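Long-range contacts in serine protease inhibitor (PDB 2PEF), which probably inhibits serine proteases as a thermophilic serpin and is captured here in the latent state: residues K22-D27 / Y270-N275; L32-S37 / P363-T368; H312-S317 / A325-S330. One frame throughout, in Å; residues are numbered along the deposited sequence. Where two conformers were deposited one is given.

Contact 1 of 3, residues K22-D27 / Y270-N275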
# COMPACT_ATOMS: atom_id res chain seq x y z
N LYS A 22 -1.30 9.18 -6.51
CA LYS A 22 -2.00 10.19 -7.31
C LYS A 22 -2.53 9.65 -8.65
O LYS A 22 -3.34 10.31 -9.32
CB LYS A 22 -1.13 11.43 -7.52
CG LYS A 22 -0.01 11.27 -8.54
CD LYS A 22 1.03 12.38 -8.39
CE LYS A 22 0.49 13.73 -8.81
NZ LYS A 22 1.54 14.79 -8.71
N ASN A 23 -2.08 8.45 -9.02
CA ASN A 23 -2.57 7.78 -10.22
C ASN A 23 -3.53 6.62 -9.93
O ASN A 23 -3.97 5.92 -10.85
CB ASN A 23 -1.40 7.34 -11.10
CG ASN A 23 -0.66 8.52 -11.72
OD1 ASN A 23 0.51 8.77 -11.40
ND2 ASN A 23 -1.33 9.25 -12.60
N SER A 24 -3.87 6.44 -8.66
CA SER A 24 -4.71 5.33 -8.20
C SER A 24 -6.03 5.80 -7.57
O SER A 24 -6.72 5.03 -6.89
CB SER A 24 -3.94 4.47 -7.19
OG SER A 24 -2.74 3.97 -7.76
N ILE A 25 -6.38 7.06 -7.82
CA ILE A 25 -7.53 7.70 -7.20
C ILE A 25 -8.83 7.48 -7.97
O ILE A 25 -8.92 7.80 -9.16
CB ILE A 25 -7.28 9.23 -7.02
CG1 ILE A 25 -6.05 9.49 -6.15
CG2 ILE A 25 -8.51 9.94 -6.44
CD1 ILE A 25 -6.05 8.76 -4.83
N ASP A 26 -9.83 6.93 -7.28
CA ASP A 26 -11.16 6.78 -7.86
C ASP A 26 -11.93 8.10 -7.79
O ASP A 26 -11.69 8.93 -6.91
CB ASP A 26 -11.94 5.66 -7.17
CG ASP A 26 -13.12 5.17 -7.99
OD1 ASP A 26 -14.14 5.90 -8.08
OD2 ASP A 26 -13.03 4.06 -8.55
N ASP A 27 -12.87 8.26 -8.72
CA ASP A 27 -13.65 9.47 -8.84
C ASP A 27 -14.76 9.58 -7.79
O ASP A 27 -15.11 10.68 -7.35
CB ASP A 27 -14.26 9.54 -10.24
CG ASP A 27 -14.16 10.92 -10.84
OD1 ASP A 27 -13.19 11.64 -10.54
OD2 ASP A 27 -15.06 11.28 -11.63
N TYR A 270 -10.71 -1.66 -1.15
CA TYR A 270 -10.35 -1.10 -2.45
C TYR A 270 -9.53 -2.09 -3.26
O TYR A 270 -8.65 -2.76 -2.73
CB TYR A 270 -9.57 0.21 -2.27
CG TYR A 270 -9.40 1.05 -3.52
CD1 TYR A 270 -10.50 1.57 -4.21
CD2 TYR A 270 -8.12 1.38 -3.99
CE1 TYR A 270 -10.34 2.36 -5.34
CE2 TYR A 270 -7.95 2.18 -5.12
CZ TYR A 270 -9.06 2.66 -5.79
OH TYR A 270 -8.90 3.45 -6.91
N THR A 271 -9.84 -2.16 -4.55
CA THR A 271 -9.10 -3.01 -5.47
C THR A 271 -8.75 -2.21 -6.72
O THR A 271 -9.60 -1.56 -7.32
CB THR A 271 -9.90 -4.28 -5.81
OG1 THR A 271 -10.18 -5.00 -4.60
CG2 THR A 271 -9.12 -5.19 -6.75
N ILE A 272 -7.47 -2.26 -7.11
CA ILE A 272 -7.02 -1.54 -8.29
C ILE A 272 -5.97 -2.32 -9.09
O ILE A 272 -5.09 -2.96 -8.52
CB ILE A 272 -6.52 -0.11 -7.94
CG1 ILE A 272 -6.30 0.73 -9.20
CG2 ILE A 272 -5.26 -0.14 -7.04
CD1 ILE A 272 -6.41 2.23 -8.98
N LYS A 273 -6.10 -2.27 -10.42
CA LYS A 273 -5.09 -2.81 -11.33
C LYS A 273 -4.06 -1.71 -11.58
O LYS A 273 -4.41 -0.59 -11.96
CB LYS A 273 -5.76 -3.25 -12.63
CG LYS A 273 -4.83 -3.92 -13.63
CD LYS A 273 -5.62 -4.45 -14.82
CE LYS A 273 -4.72 -4.71 -16.01
NZ LYS A 273 -5.46 -5.36 -17.13
N MET A 274 -2.79 -2.03 -11.33
CA MET A 274 -1.73 -1.02 -11.35
C MET A 274 -0.93 -0.93 -12.66
O MET A 274 0.00 -0.13 -12.75
CB MET A 274 -0.80 -1.22 -10.15
CG MET A 274 -1.36 -0.64 -8.87
SD MET A 274 -0.34 -0.99 -7.43
CE MET A 274 -1.05 0.18 -6.27
N ASN A 275 -1.30 -1.73 -13.65
CA ASN A 275 -0.59 -1.77 -14.93
C ASN A 275 -0.31 -0.40 -15.55
O ASN A 275 0.84 -0.05 -15.80
CB ASN A 275 -1.33 -2.65 -15.94
CG ASN A 275 -1.25 -4.13 -15.60
OD1 ASN A 275 -1.31 -4.52 -14.43
ND2 ASN A 275 -1.11 -4.95 -16.63
O HOH W 1 -10.29 2.76 -9.11

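Contact 2 of 3, residues L32-S37 / P363-T368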
# COMPACT_ATOMS: atom_id res chain seq x y z
N LEU A 32 -7.63 3.52 -1.43
CA LEU A 32 -6.64 3.16 -0.42
C LEU A 32 -5.56 2.31 -1.05
O LEU A 32 -5.85 1.28 -1.64
CB LEU A 32 -7.27 2.38 0.73
CG LEU A 32 -6.33 1.90 1.84
CD1 LEU A 32 -5.78 3.06 2.67
CD2 LEU A 32 -7.03 0.90 2.73
N ILE A 33 -4.32 2.76 -0.92
CA ILE A 33 -3.20 1.94 -1.37
C ILE A 33 -2.13 1.85 -0.29
O ILE A 33 -2.03 2.72 0.58
CB ILE A 33 -2.58 2.44 -2.71
CG1 ILE A 33 -1.87 3.78 -2.54
CG2 ILE A 33 -3.64 2.48 -3.83
CD1 ILE A 33 -0.77 4.01 -3.57
N SER A 34 -1.37 0.76 -0.34
CA SER A 34 -0.15 0.64 0.44
C SER A 34 1.04 0.68 -0.50
O SER A 34 1.32 -0.31 -1.19
CB SER A 34 -0.12 -0.66 1.25
OG SER A 34 1.13 -0.83 1.88
N PRO A 35 1.74 1.82 -0.55
CA PRO A 35 2.93 1.92 -1.38
C PRO A 35 3.99 0.90 -0.97
O PRO A 35 4.66 0.34 -1.83
CB PRO A 35 3.42 3.35 -1.12
CG PRO A 35 2.21 4.09 -0.67
CD PRO A 35 1.44 3.10 0.13
N LEU A 36 4.10 0.64 0.33
CA LEU A 36 5.04 -0.36 0.85
C LEU A 36 4.78 -1.73 0.23
O LEU A 36 5.70 -2.37 -0.27
CB LEU A 36 4.98 -0.45 2.38
CG LEU A 36 5.90 -1.47 3.05
CD1 LEU A 36 7.38 -1.21 2.75
CD2 LEU A 36 5.64 -1.49 4.55
N SER A 37 3.53 -2.18 0.28
CA SER A 37 3.15 -3.46 -0.29
C SER A 37 3.46 -3.56 -1.79
O SER A 37 3.99 -4.57 -2.25
CB SER A 37 1.66 -3.73 -0.04
OG SER A 37 1.26 -4.94 -0.65
N PRO A 363 4.50 7.01 3.88
CA PRO A 363 3.15 6.47 4.04
C PRO A 363 3.06 4.96 3.81
O PRO A 363 3.22 4.49 2.68
CB PRO A 363 2.35 7.22 2.97
CG PRO A 363 3.34 7.49 1.89
CD PRO A 363 4.69 7.63 2.56
N ILE A 364 2.81 4.22 4.89
CA ILE A 364 2.56 2.78 4.80
C ILE A 364 1.26 2.54 4.04
O ILE A 364 1.19 1.68 3.17
CB ILE A 364 2.50 2.11 6.20
CG1 ILE A 364 3.75 2.44 7.04
CG2 ILE A 364 2.26 0.60 6.09
CD1 ILE A 364 5.06 1.90 6.48
N PHE A 365 0.24 3.33 4.39
CA PHE A 365 -1.04 3.38 3.69
C PHE A 365 -1.37 4.83 3.38
O PHE A 365 -1.03 5.74 4.15
CB PHE A 365 -2.16 2.78 4.56
CG PHE A 365 -2.10 1.29 4.68
CD1 PHE A 365 -1.29 0.68 5.65
CD2 PHE A 365 -2.88 0.48 3.85
CE1 PHE A 365 -1.25 -0.71 5.77
CE2 PHE A 365 -2.83 -0.91 3.97
CZ PHE A 365 -2.02 -1.50 4.93
N ILE A 366 -2.02 5.06 2.24
CA ILE A 366 -2.48 6.40 1.87
C ILE A 366 -3.79 6.28 1.08
O ILE A 366 -3.94 5.40 0.23
CB ILE A 366 -1.39 7.22 1.12
CG1 ILE A 366 -1.85 8.66 0.88
CG2 ILE A 366 -0.95 6.53 -0.17
CD1 ILE A 366 -0.71 9.63 0.56
N GLY A 367 -4.76 7.13 1.40
CA GLY A 367 -6.08 7.01 0.80
C GLY A 367 -6.97 8.23 0.86
O GLY A 367 -6.55 9.30 1.31
N THR A 368 -8.20 8.05 0.39
CA THR A 368 -9.18 9.13 0.36
C THR A 368 -10.47 8.64 0.98
O THR A 368 -10.85 7.48 0.80
CB THR A 368 -9.48 9.60 -1.07
OG1 THR A 368 -9.86 8.48 -1.88
CG2 THR A 368 -8.26 10.27 -1.70

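Contact 3 of 3, residues H312-S317 / A325-S330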
# COMPACT_ATOMS: atom_id res chain seq x y z
N HIS A 312 -3.77 -4.89 -6.74
CA HIS A 312 -3.63 -4.36 -5.40
C HIS A 312 -4.99 -4.40 -4.71
O HIS A 312 -5.98 -3.92 -5.26
CB HIS A 312 -3.13 -2.91 -5.47
CG HIS A 312 -2.47 -2.42 -4.22
ND1 HIS A 312 -2.96 -1.38 -3.47
CD2 HIS A 312 -1.35 -2.84 -3.60
CE1 HIS A 312 -2.16 -1.17 -2.43
NE2 HIS A 312 -1.18 -2.05 -2.49
N LYS A 313 -5.04 -5.00 -3.52
CA LYS A 313 -6.26 -5.06 -2.70
C LYS A 313 -5.95 -4.51 -1.33
O LYS A 313 -4.95 -4.89 -0.72
CB LYS A 313 -6.78 -6.49 -2.56
CG LYS A 313 -7.43 -7.08 -3.80
CD LYS A 313 -8.21 -8.36 -3.47
CE LYS A 313 -9.41 -8.10 -2.56
NZ LYS A 313 -10.35 -9.26 -2.51
N THR A 314 -6.81 -3.63 -0.83
CA THR A 314 -6.59 -3.04 0.48
C THR A 314 -7.87 -3.02 1.31
O THR A 314 -8.97 -3.13 0.78
CB THR A 314 -6.07 -1.60 0.38
OG1 THR A 314 -6.98 -0.83 -0.41
CG2 THR A 314 -4.68 -1.57 -0.25
N PHE A 315 -7.69 -2.86 2.62
CA PHE A 315 -8.78 -2.78 3.58
C PHE A 315 -8.34 -1.87 4.71
O PHE A 315 -7.17 -1.88 5.10
CB PHE A 315 -9.10 -4.18 4.13
CG PHE A 315 -9.98 -4.16 5.35
CD1 PHE A 315 -11.37 -4.19 5.23
CD2 PHE A 315 -9.42 -4.10 6.62
CE1 PHE A 315 -12.18 -4.17 6.36
CE2 PHE A 315 -10.22 -4.08 7.76
CZ PHE A 315 -11.61 -4.11 7.63
N ILE A 316 -9.27 -1.08 5.23
CA ILE A 316 -9.03 -0.26 6.42
C ILE A 316 -10.28 -0.19 7.30
O ILE A 316 -11.40 -0.16 6.79
CB ILE A 316 -8.54 1.18 6.06
CG1 ILE A 316 -8.11 1.93 7.33
CG2 ILE A 316 -9.63 1.94 5.28
CD1 ILE A 316 -7.16 3.07 7.09
N SER A 317 -10.06 -0.16 8.61
CA SER A 317 -11.12 0.12 9.55
C SER A 317 -10.56 1.04 10.62
O SER A 317 -9.59 0.69 11.30
CB SER A 317 -11.68 -1.16 10.17
OG SER A 317 -12.79 -0.88 11.01
N ALA A 325 -5.41 -1.97 9.13
CA ALA A 325 -5.31 -1.79 7.69
C ALA A 325 -4.54 -2.97 7.10
O ALA A 325 -3.63 -3.51 7.73
CB ALA A 325 -4.62 -0.48 7.36
N GLY A 326 -4.94 -3.37 5.90
CA GLY A 326 -4.34 -4.52 5.24
C GLY A 326 -4.16 -4.27 3.76
O GLY A 326 -4.93 -3.52 3.14
N ALA A 327 -3.14 -4.90 3.19
CA ALA A 327 -2.88 -4.79 1.76
C ALA A 327 -2.29 -6.06 1.20
O ALA A 327 -1.55 -6.78 1.88
CB ALA A 327 -1.96 -3.61 1.47
N VAL A 328 -2.65 -6.35 -0.04
CA VAL A 328 -2.01 -7.40 -0.80
C VAL A 328 -1.66 -6.82 -2.16
O VAL A 328 -2.44 -6.07 -2.74
CB VAL A 328 -2.92 -8.64 -0.98
CG1 VAL A 328 -2.28 -9.66 -1.92
CG2 VAL A 328 -3.23 -9.28 0.36
N THR A 329 -0.46 -7.15 -2.64
CA THR A 329 -0.08 -6.87 -4.01
C THR A 329 0.34 -8.18 -4.67
O THR A 329 1.20 -8.89 -4.16
CB THR A 329 1.07 -5.84 -4.11
OG1 THR A 329 0.78 -4.71 -3.27
CG2 THR A 329 1.25 -5.37 -5.55
N SER A 330 -0.28 -8.49 -5.80
CA SER A 330 0.07 -9.70 -6.54
C SER A 330 0.60 -9.36 -7.93
O SER A 330 0.21 -8.36 -8.54
CB SER A 330 -1.12 -10.66 -6.63
OG SER A 330 -2.22 -10.04 -7.27

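Contact 1 of 3, residues K22-D27 / Y270-N275
The phenol ring of Tyr270 meets residues 22-27 at its hydroxyl end: the carbonyl oxygen of Ser24 lies at the ring edge, near its plane, while CB of Asp26 comes in obliquely. With CG anti to the backbone N (chi1 -168°), the ring reaches out from its strand and presents OH to the loop 22-27. There Tyr270 OH donates to Ser24 O at 2.7 Å, bent at the carbonyl (C=O...donor angle 144°) and tilted from the carbonyl plane. The same hydroxyl accepts from a water, also 2.7 Å from Tyr270 OH, which hands its other hydrogen to Asp26 OD2 at 3.1 Å. Two bonds therefore grip the hydroxyl, and the water links it to the carboxylate. Asp26 OD1 is occupied with its own turn, accepting from the amides of Lys28 and Glu29; the first of these closes an Asx turn.

Beside this polar cluster two aliphatic chains lie against Ser24. Ile272 CG1 also stands opposite its backbone N (chi1 -169°), and the extended chain carries CD1 to 3.5 Å from Ser24 O and 3.8 Å from Ser24 CB. The serine hydroxyl is taken up by Leu20 O at the end of helix 7-22, with Met274 CE 4.4 Å from Ser24 OG. Tyr270 and Ile272 are also held through backbone bonds to Thr314 and His312. The arrangement belongs to the serpin fold: the link between the first helix and the short strand 32-33 is fastened to the outer strand of the large central sheet, known as sheet A.

Contact 2 of 3, residues L32-S37 / P363-T368
Ser34 OG donates to Ile364 O at 2.8 Å, nearly head-on to the carbonyl, and accepts from Ser37 N at 3.2 Å. The hydroxyl is thus used in both directions, as N-cap of helix 35-46 and as a tie to the other segment; chi1 of 174° swings OG away from its own backbone N to reach both. Next to it, Ile33 and Ile366 form an antiparallel hydrogen-bonded pair. Ile33 N donates to Ile366 O at 2.9 Å in a bond that is almost straight (176° at the hydrogen), while Ile366 N returns one of the same length to Ile33 O. Ser34 O receives a weak bond from His312 NE2, Leu32 O is bonded by Thr314 OG1, and Ser37 OG bonds to both Asn162 OD1 and Thr329 OG1.

Pro35, with no amide hydrogen to give, sets CD 3.4 Å from Pro363 O. The Pro35 and Ile366 side chains cross at about a right angle, with Pro35 CG 4.0 Å from Ile366 CG2; that methyl also lies 3.7 Å from Ile33 CG1. Ser34 CB sits over one face of the Phe365 ring in a CH-pi contact, 4.1 Å from CB to the ring centroid and offset toward the rim.

Ile364 and Phe365 both face Ile355, a classic beta bulge where the chain turns a corner. Strand 32-33, the capped start of helix 35-46 and the C-terminal strand form part of the serpin core, in the region called the shutter.

Contact 3 of 3, residues H312-S317 / A325-S330
His312 turns the edge of its imidazole toward Thr329: in one of the two conformers of that threonine, His312 CD2 comes to 2.9 Å from Thr329 OG1, near the ring plane. Two residues along the strand, on the same face, Thr314 CG2 rests on Ala327 CB at 3.8 Å. The axes of strands 312-317 and 325-330 run antiparallel, 177° apart, in register from His312 opposite Thr329 to Ile316 opposite Ala325. Lys313 N gives its hydrogen to Val328 O at 2.9 Å, and Val328 N to Lys313 O at 2.8 Å. Phe315 and Gly326 repeat the exchange, with the bond from Phe315 N to Gly326 O the more bent (151° at the hydrogen).

The pairing comes from insertion of the reactive-centre loop into sheet A, which in the latent state happens without cleavage. Strand 322-331 is the start of that loop, a new strand between 310-318 and 158-169; Ala325 is backbone hydrogen-bonded, on its other side, to Phe166. Small residues such as Ala325, Gly326 and Ala327 are usual in the serpin hinge, where the loop enters the sheet.

Behind the first shell, the two faces have different neighbours. Thr314 OG1, placed between its backbone N and carbonyl carbon (chi1 56°), bonds to Leu32 O, and Thr329 OG1 to Ser37 OG, so strand 32-33 and helix 35-46 back this face. The opposite face, carrying Lys313 and Phe315, is partly shielded by residues after helix 127-140: Lys313 NZ bonds to Lys147 O, and Phe315 packs on Met144.

From the N terminus, helix 7-22 runs into segment 22-27, which contact 1 joins to a strand end some 240 residues later. Segment 32-37 follows after four residues, and its partner comes near the C terminus, so contact 2 opens before contact 1 closes and the two cross. Contact 3 is a local hairpin between residues 275 and 363, within the span of contact 2. Contact 2 packs against the face of sheet A that carries Thr314 and Thr329. Contact 1 ties the loop after helix 7-22 to the edge of sheet A, contact 2 ties strand 32-33 and the start of helix 35-46 to the strand near the C terminus, and contact 3 holds the inserted strand.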